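Local coordinates for peptidase M16 C-terminal domain-containing protein (PDB 3D3Y) that is of unknown function but belongs to the M16 peptidase family and is built of two alpha/beta halves, each with its own sheet, at residues N53-P58 / E115-N121; A73-I77 / N89-I94; Q126-F132 / E183-A189; L259-T263 / K408-L412. All blocks are in the same frame, centred on the assembly; numbering follows the deposited sequence.

Contact 1 of 4, residues N53-P58 / E115-N121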
# COMPACT_ATOMS: atom_id res chain seq x y z
N ASN A 53 -15.66 12.43 -12.53
CA ASN A 53 -16.75 12.45 -13.50
C ASN A 53 -16.43 11.50 -14.64
O ASN A 53 -15.31 10.97 -14.71
CB ASN A 53 -17.10 13.89 -13.97
CG ASN A 53 -15.95 14.58 -14.70
OD1 ASN A 53 -15.33 14.00 -15.59
ND2 ASN A 53 -15.68 15.87 -14.35
N SER A 54 -17.41 11.26 -15.51
CA SER A 54 -17.19 10.42 -16.69
C SER A 54 -17.93 11.05 -17.87
O SER A 54 -18.61 12.06 -17.70
CB SER A 54 -17.67 8.97 -16.42
OG SER A 54 -19.09 8.89 -16.37
N LEU A 55 -17.81 10.45 -19.04
CA LEU A 55 -18.46 11.01 -20.24
C LEU A 55 -19.96 11.29 -20.03
O LEU A 55 -20.47 12.34 -20.43
CB LEU A 55 -18.32 10.05 -21.41
CG LEU A 55 -18.75 10.59 -22.77
CD1 LEU A 55 -17.78 11.69 -23.22
CD2 LEU A 55 -18.83 9.44 -23.77
N ASN A 56 -20.65 10.33 -19.42
CA ASN A 56 -22.11 10.38 -19.29
C ASN A 56 -22.61 10.83 -17.91
O ASN A 56 -23.80 11.06 -17.74
CB ASN A 56 -22.74 9.06 -19.72
CG ASN A 56 -22.46 8.75 -21.19
OD1 ASN A 56 -22.65 9.61 -22.07
ND2 ASN A 56 -21.97 7.54 -21.46
N TYR A 57 -21.68 10.96 -16.96
CA TYR A 57 -21.93 11.68 -15.70
C TYR A 57 -20.90 12.82 -15.62
O TYR A 57 -19.93 12.74 -14.85
CB TYR A 57 -21.83 10.72 -14.50
CG TYR A 57 -22.71 9.52 -14.71
CD1 TYR A 57 -24.10 9.64 -14.70
CD2 TYR A 57 -22.16 8.25 -14.97
CE1 TYR A 57 -24.92 8.55 -14.94
CE2 TYR A 57 -23.00 7.13 -15.19
CZ TYR A 57 -24.38 7.30 -15.18
OH TYR A 57 -25.22 6.22 -15.40
N PRO A 58 -21.06 13.84 -16.48
CA PRO A 58 -19.98 14.82 -16.79
C PRO A 58 -19.58 15.78 -15.70
O PRO A 58 -18.70 16.60 -15.91
CB PRO A 58 -20.52 15.58 -18.01
CG PRO A 58 -21.99 15.42 -17.99
CD PRO A 58 -22.27 14.08 -17.30
N GLU A 115 -19.60 2.33 -17.24
CA GLU A 115 -19.56 3.77 -17.55
C GLU A 115 -18.24 4.37 -17.11
O GLU A 115 -17.51 5.01 -17.92
CB GLU A 115 -20.74 4.52 -16.91
CG GLU A 115 -22.12 4.27 -17.60
CD GLU A 115 -22.20 4.86 -19.03
OE1 GLU A 115 -21.47 5.83 -19.36
OE2 GLU A 115 -23.00 4.33 -19.84
N ILE A 116 -17.90 4.14 -15.85
CA ILE A 116 -16.62 4.64 -15.30
C ILE A 116 -15.38 4.15 -16.07
O ILE A 116 -14.49 4.94 -16.41
CB ILE A 116 -16.49 4.29 -13.81
CG1 ILE A 116 -17.59 5.02 -12.99
CG2 ILE A 116 -15.04 4.58 -13.30
CD1 ILE A 116 -17.63 6.56 -13.20
N ILE A 117 -15.34 2.86 -16.36
CA ILE A 117 -14.15 2.24 -16.95
C ILE A 117 -14.00 2.45 -18.45
O ILE A 117 -12.90 2.76 -18.94
CB ILE A 117 -14.07 0.75 -16.59
CG1 ILE A 117 -13.94 0.61 -15.06
CG2 ILE A 117 -12.93 0.07 -17.33
CD1 ILE A 117 -14.05 -0.85 -14.60
N PHE A 118 -15.11 2.31 -19.17
CA PHE A 118 -15.10 2.36 -20.62
C PHE A 118 -15.63 3.65 -21.24
O PHE A 118 -15.52 3.85 -22.45
CB PHE A 118 -15.87 1.14 -21.15
CG PHE A 118 -15.24 -0.17 -20.75
CD1 PHE A 118 -14.22 -0.71 -21.53
CD2 PHE A 118 -15.65 -0.84 -19.60
CE1 PHE A 118 -13.62 -1.92 -21.16
CE2 PHE A 118 -15.05 -2.05 -19.23
CZ PHE A 118 -14.02 -2.58 -20.02
N ALA A 119 -16.22 4.52 -20.43
CA ALA A 119 -16.70 5.79 -20.96
C ALA A 119 -16.20 6.93 -20.10
O ALA A 119 -16.99 7.69 -19.54
CB ALA A 119 -18.27 5.82 -21.09
N PRO A 120 -14.86 7.07 -19.99
CA PRO A 120 -14.33 8.18 -19.22
C PRO A 120 -14.57 9.49 -19.96
O PRO A 120 -14.97 9.47 -21.13
CB PRO A 120 -12.84 7.87 -19.17
CG PRO A 120 -12.58 7.13 -20.44
CD PRO A 120 -13.76 6.23 -20.53
N ASN A 121 -14.29 10.60 -19.30
CA ASN A 121 -14.60 11.91 -19.83
C ASN A 121 -13.48 12.38 -20.77
O ASN A 121 -12.74 13.32 -20.47
CB ASN A 121 -14.83 12.89 -18.67
CG ASN A 121 -15.51 14.18 -19.12
OD1 ASN A 121 -15.91 14.32 -20.28
ND2 ASN A 121 -15.63 15.15 -18.19
O HOH W 1 -13.35 10.00 -16.75
O HOH W 2 -19.75 7.67 -18.69
O HOH W 3 -17.35 17.65 -17.86
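The amide groups of Asn53 and Asn121 meet with their planes 74° apart: Asn121 ND2 donates to Asn53 OD1 over 2.9 Å, and arrives from above the carbonyl plane of Asn53, off its lone pairs. A second flat pair, Asn56 and Glu115, is also steeply turned, yet here the bond is nearly straight. Glu115 OE1 lies in the amide plane of Asn56, whose ND2 reaches it on the syn side, 2.8 Å away, with an angle of 174° at the hydrogen. The Tyr57 ring stands at 80° to the same carboxylate and touches the aliphatic part of Glu115, CE2 to CG 3.8 Å. Because the glutamate chain bends at chi2, its methylenes can rest against the tyrosine while the carboxylate turns to the asparagine.

These groups join the loop between helices 40-52 and 60-69 to the C-terminal end of helix 105-118 and the turn that follows it, on the outer side of the N-terminal alpha/beta half. The backbone link is Leu55 N to Ala119 O, 2.9 Å. One water gathers the surrounding polar atoms: it accepts from Ser54 OG and Asn56 N and donates to Glu115 OE1 and Ala119 O, so that carboxylate oxygen and carbonyl oxygen are each held twice. A further water bridges Asn53 O and Asn121 N. Apolar contact is slight: Ser54 CB packs on Ile116 CD1 at 4.0 Å, while Leu55 CB meets Ala119 CB. The other ends of the two asparagine amides are used as well, Asn53 ND2 by Thr131 OG1 and Asn121 OD1 by Gln123 NE2.

Contact 2 of 4, residues A73-I77 / N89-I94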
# COMPACT_ATOMS: atom_id res chain seq x y z
N ALA A 73 -24.91 4.24 -3.04
CA ALA A 73 -23.67 3.49 -3.18
C ALA A 73 -22.46 4.33 -2.81
O ALA A 73 -22.48 5.53 -3.00
CB ALA A 73 -23.53 3.01 -4.65
N SER A 74 -21.41 3.70 -2.27
CA SER A 74 -20.12 4.34 -2.10
C SER A 74 -19.26 3.92 -3.29
O SER A 74 -19.32 2.75 -3.75
CB SER A 74 -19.42 3.87 -0.83
OG SER A 74 -20.11 4.38 0.30
N PHE A 75 -18.45 4.86 -3.75
CA PHE A 75 -17.60 4.66 -4.92
C PHE A 75 -16.28 5.41 -4.75
O PHE A 75 -16.27 6.58 -4.34
CB PHE A 75 -18.34 5.14 -6.17
CG PHE A 75 -17.45 5.33 -7.39
CD1 PHE A 75 -16.83 4.25 -7.99
CD2 PHE A 75 -17.24 6.60 -7.91
CE1 PHE A 75 -16.02 4.41 -9.12
CE2 PHE A 75 -16.43 6.79 -9.04
CZ PHE A 75 -15.82 5.69 -9.65
N GLY A 76 -15.16 4.76 -5.08
CA GLY A 76 -13.89 5.49 -5.04
C GLY A 76 -12.87 4.81 -5.90
O GLY A 76 -12.99 3.61 -6.21
N ILE A 77 -11.86 5.56 -6.31
CA ILE A 77 -10.70 5.04 -7.03
C ILE A 77 -9.43 5.57 -6.35
O ILE A 77 -9.34 6.79 -6.02
CB ILE A 77 -10.73 5.42 -8.54
CG1 ILE A 77 -12.09 5.12 -9.18
CG2 ILE A 77 -9.62 4.68 -9.33
CD1 ILE A 77 -12.13 5.43 -10.74
N ASN A 89 -7.10 0.87 -8.22
CA ASN A 89 -8.17 0.17 -7.49
C ASN A 89 -9.50 0.90 -7.55
O ASN A 89 -9.62 2.00 -7.01
CB ASN A 89 -7.77 0.10 -6.01
CG ASN A 89 -6.37 -0.44 -5.79
OD1 ASN A 89 -6.04 -1.52 -6.25
ND2 ASN A 89 -5.53 0.31 -5.06
N ILE A 90 -10.50 0.29 -8.17
CA ILE A 90 -11.83 0.92 -8.23
C ILE A 90 -12.70 0.11 -7.29
O ILE A 90 -12.82 -1.11 -7.43
CB ILE A 90 -12.42 0.85 -9.65
CG1 ILE A 90 -11.51 1.60 -10.64
CG2 ILE A 90 -13.86 1.41 -9.69
CD1 ILE A 90 -11.90 1.32 -12.12
N SER A 91 -13.27 0.81 -6.32
CA SER A 91 -14.04 0.16 -5.25
C SER A 91 -15.47 0.68 -5.25
O SER A 91 -15.68 1.89 -5.49
CB SER A 91 -13.40 0.50 -3.90
OG SER A 91 -12.07 -0.03 -3.84
N MSE A 92 -16.41 -0.20 -4.92
CA MSE A 92 -17.80 0.15 -4.71
C MSE A 92 -18.37 -0.68 -3.58
O MSE A 92 -18.01 -1.86 -3.39
CB MSE A 92 -18.65 -0.15 -5.94
CG MSE A 92 -18.58 0.85 -7.03
SE MSE A 92 -19.89 0.42 -8.42
CE MSE A 92 -21.47 1.30 -7.81
N ASN A 93 -19.29 -0.06 -2.84
CA ASN A 93 -20.10 -0.73 -1.79
C ASN A 93 -21.56 -0.41 -2.14
O ASN A 93 -21.92 0.76 -2.39
CB ASN A 93 -19.71 -0.18 -0.41
CG ASN A 93 -20.23 -1.04 0.77
OD1 ASN A 93 -20.53 -0.50 1.86
ND2 ASN A 93 -20.30 -2.36 0.59
N ILE A 94 -22.39 -1.44 -2.24
CA ILE A 94 -23.81 -1.31 -2.56
C ILE A 94 -24.64 -2.15 -1.60
O ILE A 94 -24.18 -3.19 -1.10
CB ILE A 94 -24.10 -1.78 -4.00
CG1 ILE A 94 -23.74 -3.27 -4.16
CG2 ILE A 94 -23.29 -0.95 -4.97
CD1 ILE A 94 -23.89 -3.79 -5.57
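Ser74 and Asn93, and then Gly76 and Ser91, are the hydrogen-bonded pairs of an antiparallel beta hairpin formed by strands 74-82 and 85-95, whose short segments run at 173° to each other. Each pair exchanges two backbone bonds; Ser91 N to Gly76 O, at 2.8 Å, is the straightest, with 177° at the hydrogen. The non-hydrogen-bonded pairs, Phe75 with Met92 and Ile77 with Ile90, come closer at their CA atoms and add CA-H...O contacts, among them Met92 CA to Ser74 O at 3.2 Å and Ile77 CA to Asn89 O.

Apolar contact is concentrated on the face carrying Phe75, Ile77, Ile90 and Met92, which helix 105-118 covers through Phe112, Leu113, Ile116 and Ile117. The Phe75 ring is touched at its edge: CE1 by Ile90 CG2 at 3.7 Å and CD1 by Met92 CG at 3.9 Å. Its CG is anti to the backbone N (chi1 165°), which lays the ring alongside Ile90, the two pointing the same way. Ile77 and Ile90 also lie side by side.

On the face with Ser74 and Asn93 the cross-strand touch is between their CB atoms, while Asn93 ND2 turns to Thr24 OG1 on the next strand. Selenomethionine Met92 bends at chi3, and its terminal CE lies 4.1 Å from Ala73 CB, just ahead of strand 74-82.

Contact 3 of 4, residues Q126-F132 / E183-A189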
# COMPACT_ATOMS: atom_id res chain seq x y z
N GLN A 126 -8.39 13.50 -25.59
CA GLN A 126 -7.89 14.21 -24.40
C GLN A 126 -8.95 14.26 -23.33
O GLN A 126 -10.15 14.45 -23.63
CB GLN A 126 -7.43 15.63 -24.74
CG GLN A 126 -6.30 15.70 -25.78
CD GLN A 126 -5.81 17.11 -26.01
OE1 GLN A 126 -5.98 17.98 -25.16
NE2 GLN A 126 -5.18 17.35 -27.18
N PHE A 127 -8.55 14.10 -22.07
CA PHE A 127 -9.48 14.39 -20.99
C PHE A 127 -10.05 15.80 -21.10
O PHE A 127 -9.38 16.72 -21.54
CB PHE A 127 -8.86 14.15 -19.62
CG PHE A 127 -8.91 12.71 -19.19
CD1 PHE A 127 -10.01 12.23 -18.48
CD2 PHE A 127 -7.88 11.85 -19.52
CE1 PHE A 127 -10.08 10.90 -18.10
CE2 PHE A 127 -7.92 10.50 -19.12
CZ PHE A 127 -9.03 10.01 -18.42
N GLU A 128 -11.31 15.95 -20.72
CA GLU A 128 -11.94 17.26 -20.67
C GLU A 128 -11.03 18.23 -19.87
O GLU A 128 -10.52 17.86 -18.80
CB GLU A 128 -13.31 17.10 -20.02
CG GLU A 128 -14.24 18.24 -20.22
CD GLU A 128 -14.02 19.33 -19.20
OE1 GLU A 128 -13.85 19.01 -18.00
OE2 GLU A 128 -14.01 20.50 -19.61
N ALA A 129 -10.82 19.42 -20.43
CA ALA A 129 -9.77 20.34 -19.96
C ALA A 129 -10.03 20.91 -18.56
O ALA A 129 -9.11 21.03 -17.74
CB ALA A 129 -9.57 21.47 -20.97
N GLU A 130 -11.27 21.31 -18.29
CA GLU A 130 -11.55 21.88 -16.99
C GLU A 130 -11.30 20.84 -15.95
O GLU A 130 -10.66 21.11 -14.92
CB GLU A 130 -12.99 22.37 -16.88
CG GLU A 130 -13.22 23.23 -15.64
CD GLU A 130 -14.43 22.79 -14.80
OE1 GLU A 130 -15.59 23.04 -15.24
OE2 GLU A 130 -14.20 22.20 -13.69
N THR A 131 -11.78 19.63 -16.22
CA THR A 131 -11.66 18.54 -15.27
C THR A 131 -10.19 18.20 -15.08
O THR A 131 -9.73 17.99 -13.95
CB THR A 131 -12.41 17.26 -15.73
OG1 THR A 131 -13.83 17.50 -15.79
CG2 THR A 131 -12.13 16.11 -14.77
N PHE A 132 -9.45 18.16 -16.19
CA PHE A 132 -8.06 17.78 -16.12
C PHE A 132 -7.24 18.78 -15.29
O PHE A 132 -6.45 18.40 -14.43
CB PHE A 132 -7.41 17.68 -17.52
CG PHE A 132 -5.97 17.31 -17.43
CD1 PHE A 132 -5.63 15.97 -17.20
CD2 PHE A 132 -4.96 18.30 -17.42
CE1 PHE A 132 -4.31 15.60 -17.03
CE2 PHE A 132 -3.62 17.93 -17.25
CZ PHE A 132 -3.31 16.59 -17.05
N GLU A 183 2.76 16.16 -17.07
CA GLU A 183 1.56 15.42 -17.49
C GLU A 183 0.45 16.33 -18.00
O GLU A 183 0.26 17.44 -17.49
CB GLU A 183 1.06 14.50 -16.37
CG GLU A 183 2.03 13.42 -15.93
CD GLU A 183 2.38 12.41 -17.03
OE1 GLU A 183 1.67 12.28 -18.05
OE2 GLU A 183 3.40 11.73 -16.84
N THR A 184 -0.26 15.88 -19.04
CA THR A 184 -1.28 16.70 -19.70
C THR A 184 -2.52 15.86 -19.99
O THR A 184 -2.52 14.64 -19.81
CB THR A 184 -0.80 17.27 -21.06
OG1 THR A 184 -0.45 16.19 -21.94
CG2 THR A 184 0.42 18.24 -20.88
N ALA A 185 -3.57 16.55 -20.45
CA ALA A 185 -4.84 15.92 -20.80
C ALA A 185 -4.66 14.85 -21.86
O ALA A 185 -5.29 13.80 -21.78
CB ALA A 185 -5.86 16.97 -21.26
N ALA A 186 -3.76 15.10 -22.81
CA ALA A 186 -3.39 14.11 -23.84
C ALA A 186 -2.60 12.91 -23.30
O ALA A 186 -2.93 11.79 -23.61
CB ALA A 186 -2.60 14.79 -24.97
N SER A 187 -1.53 13.16 -22.55
CA SER A 187 -0.73 12.10 -21.95
C SER A 187 -1.58 11.17 -21.08
O SER A 187 -1.40 9.92 -21.11
CB SER A 187 0.49 12.68 -21.18
OG SER A 187 0.12 13.29 -19.95
N LEU A 188 -2.52 11.74 -20.35
CA LEU A 188 -3.42 10.95 -19.49
C LEU A 188 -4.45 10.12 -20.26
O LEU A 188 -4.74 8.99 -19.85
CB LEU A 188 -4.14 11.79 -18.41
CG LEU A 188 -3.48 11.75 -17.03
CD1 LEU A 188 -3.58 10.34 -16.48
CD2 LEU A 188 -2.00 12.19 -17.15
N ALA A 189 -5.01 10.68 -21.33
CA ALA A 189 -5.90 9.95 -22.23
C ALA A 189 -5.15 8.82 -22.96
O ALA A 189 -5.67 7.71 -23.11
CB ALA A 189 -6.52 10.89 -23.25
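Gln126 lies along the first turn of helix 185-198, its CG packed on Ala186 CB at 3.9 Å and its CA on Ala189 CB. Phe127 follows with the one backbone hydrogen bond of the contact: its N donates to Ala185 O over 3.3 Å, from above the carbonyl plane. Ala189 N, the helical donor, reaches that oxygen from the opposite face, so Ala185 O accepts two rather long bonds, one from each face of its plane. The Phe127 ring meets the helix edge-on, with Leu188 O and Ala189 N close to its plane; CE2 is 3.6 Å from Leu188 O, and CD2 also packs on Leu188 CB.

Glu128 makes no contact with the helix but is the N-cap of helix 129-148. Its OE1 accepts from both Thr131 OG1 and Thr131 N, and OE2 accepts from Glu130 N. The cap lies at the start of the helix that carries Phe132, where a chi1 of 180° points the ring away from its own N and across the beginning of helix 185-198. Ala185 lies over one face of the ring, its CB in a CH-pi contact, and Leu188 CG closes in at the edge; the fine fit of this ring against Thr184 is doubtful. The receiving helix start has its own capping box, in which Thr184 OG1 accepts from Ser187 N while Ser187 OG accepts from Thr184 N.

Two helix N-termini are thus packed together, with helix 40-52 against both: Leu45 and Leu46 touch Phe132 and Phe127, and Leu49 touches Leu188. Strand 122-123 borders Phe127 and Ala189 through Ile122.

Contact 4 of 4, residues L259-T263 / K408-L412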
# COMPACT_ATOMS: atom_id res chain seq x y z
N LEU A 259 16.97 5.21 9.23
CA LEU A 259 17.92 4.14 8.86
C LEU A 259 17.13 3.07 8.14
O LEU A 259 16.01 2.72 8.56
CB LEU A 259 18.56 3.49 10.10
CG LEU A 259 19.47 4.28 11.05
CD1 LEU A 259 18.66 5.23 11.95
CD2 LEU A 259 20.21 3.29 11.89
N ALA A 260 17.74 2.51 7.10
CA ALA A 260 17.14 1.43 6.34
C ALA A 260 18.06 0.23 6.33
O ALA A 260 19.26 0.34 6.00
CB ALA A 260 16.87 1.88 4.91
N TYR A 261 17.48 -0.93 6.61
CA TYR A 261 18.19 -2.19 6.67
C TYR A 261 17.62 -3.17 5.67
O TYR A 261 16.40 -3.20 5.48
CB TYR A 261 17.94 -2.82 8.03
CG TYR A 261 18.38 -2.05 9.25
CD1 TYR A 261 19.58 -2.35 9.89
CD2 TYR A 261 17.56 -1.07 9.80
CE1 TYR A 261 19.97 -1.65 11.03
CE2 TYR A 261 17.92 -0.38 10.95
CZ TYR A 261 19.11 -0.68 11.56
OH TYR A 261 19.44 0.00 12.70
N ASN A 262 18.48 -3.97 5.04
CA ASN A 262 18.03 -5.09 4.21
C ASN A 262 17.71 -6.26 5.17
O ASN A 262 18.54 -6.61 6.02
CB ASN A 262 19.13 -5.47 3.21
CG ASN A 262 18.72 -6.60 2.27
OD1 ASN A 262 18.66 -7.76 2.66
ND2 ASN A 262 18.49 -6.27 1.03
N THR A 263 16.52 -6.83 5.04
CA THR A 263 16.18 -7.99 5.84
C THR A 263 16.24 -9.26 5.03
O THR A 263 16.38 -10.34 5.60
CB THR A 263 14.74 -7.90 6.39
OG1 THR A 263 13.84 -7.89 5.28
CG2 THR A 263 14.53 -6.63 7.25
N LYS A 408 20.43 -10.99 13.30
CA LYS A 408 21.73 -11.21 12.65
C LYS A 408 21.66 -11.03 11.13
O LYS A 408 22.63 -10.60 10.51
CB LYS A 408 22.32 -12.59 13.00
CG LYS A 408 22.85 -12.68 14.44
CD LYS A 408 23.16 -14.14 14.83
CE LYS A 408 23.56 -14.22 16.31
NZ LYS A 408 23.54 -15.65 16.77
N ARG A 409 20.52 -11.38 10.54
CA ARG A 409 20.32 -11.22 9.07
C ARG A 409 20.22 -9.77 8.64
O ARG A 409 20.58 -9.42 7.52
CB ARG A 409 19.05 -11.93 8.65
CG ARG A 409 19.25 -13.40 8.56
CD ARG A 409 17.94 -14.12 8.28
NE ARG A 409 18.17 -15.57 8.30
CZ ARG A 409 17.80 -16.41 7.33
NH1 ARG A 409 17.18 -15.94 6.25
NH2 ARG A 409 18.07 -17.70 7.46
N LEU A 410 19.67 -8.94 9.52
CA LEU A 410 19.50 -7.52 9.30
C LEU A 410 20.81 -6.92 8.91
O LEU A 410 21.82 -7.20 9.55
CB LEU A 410 19.07 -6.86 10.60
CG LEU A 410 18.04 -5.77 10.46
CD1 LEU A 410 16.76 -6.53 10.21
CD2 LEU A 410 17.90 -4.97 11.73
N GLU A 411 20.82 -6.06 7.91
CA GLU A 411 22.05 -5.42 7.47
C GLU A 411 21.77 -3.96 7.13
O GLU A 411 21.05 -3.68 6.18
CB GLU A 411 22.58 -6.13 6.23
CG GLU A 411 23.87 -5.57 5.71
CD GLU A 411 25.10 -6.09 6.46
OE1 GLU A 411 26.17 -5.46 6.32
OE2 GLU A 411 25.00 -7.12 7.16
N LEU A 412 22.37 -3.06 7.90
CA LEU A 412 22.19 -1.60 7.66
C LEU A 412 22.73 -1.24 6.29
O LEU A 412 23.80 -1.74 5.88
CB LEU A 412 22.83 -0.77 8.78
CG LEU A 412 22.72 0.76 8.74
CD1 LEU A 412 21.25 1.19 8.66
CD2 LEU A 412 23.43 1.39 9.95
O HOH W 4 19.98 -9.13 4.77
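Tyr261 is sandwiched between two leucines of the other segment, one methyl group on each face of its ring. Leu412 CD1 sits over the centre of one face, 4.0 Å from the centroid and 12° off the ring normal. Leu410 CD2 lies over the opposite face but is shifted toward the rim, with its nearest ring atom, Tyr261 CD1, at 3.6 Å. Both are CH-pi contacts. The first torsion of Leu412 (chi1 -178°) turns its branch away from its own N and carries CD1 across the phenol; that methyl also meets Leu259 CB at 3.8 Å. Leu410 CD1 packs on Thr263 CG2 at 3.7 Å, the two side chains pointing the same way.

The backbones that set this spacing are antiparallel neighbours in the five-stranded mixed sheet of the C-terminal alpha/beta half, at the point where helix 400-409 passes into strand 411-421. Asn262 and Glu411 form a hydrogen-bonded pair, Asn262 N to Glu411 O at 2.8 Å and Glu411 N to Asn262 O at 3.0 Å. Tyr261 and Leu412 are the adjoining non-hydrogen-bonded pair. A water lies between Asn262 OD1 and Arg409 O, while the Arg409 side chain is engaged by Glu405.

Ile333 and Leu337 of helix 326-341 also press on Tyr261. Methyl groups on both faces hold the plane of the ring between them. Within these segments apolar packing supplements one reciprocal pair of backbone bonds, and the strand pairing continues through Ala260 with Gln413 and Ala414.

In the fold
Contacts 1, 2 and 3 cluster in the first alpha/beta half of the chain, and contact 4 lies in the second, on the opposite side of the chain's centre, its centre about 39 to 47 Å from theirs. Contact 2 is nested along the chain inside the loop closed by contact 1, and the two touch where Ile116 CG1 packs on Phe75 CZ at 3.8 Å. Contact 1 reaches contact 3 through Asn121 O and Glu128 N, 3.0 Å apart, whereas contacts 2 and 3 stay about 9 Å apart at their nearest atoms. No metal or active site is identified at any of them. A 1,2-ethanediol molecule, probably from crystallisation, lies about 4 Å from the Arg409 side chain of contact 4.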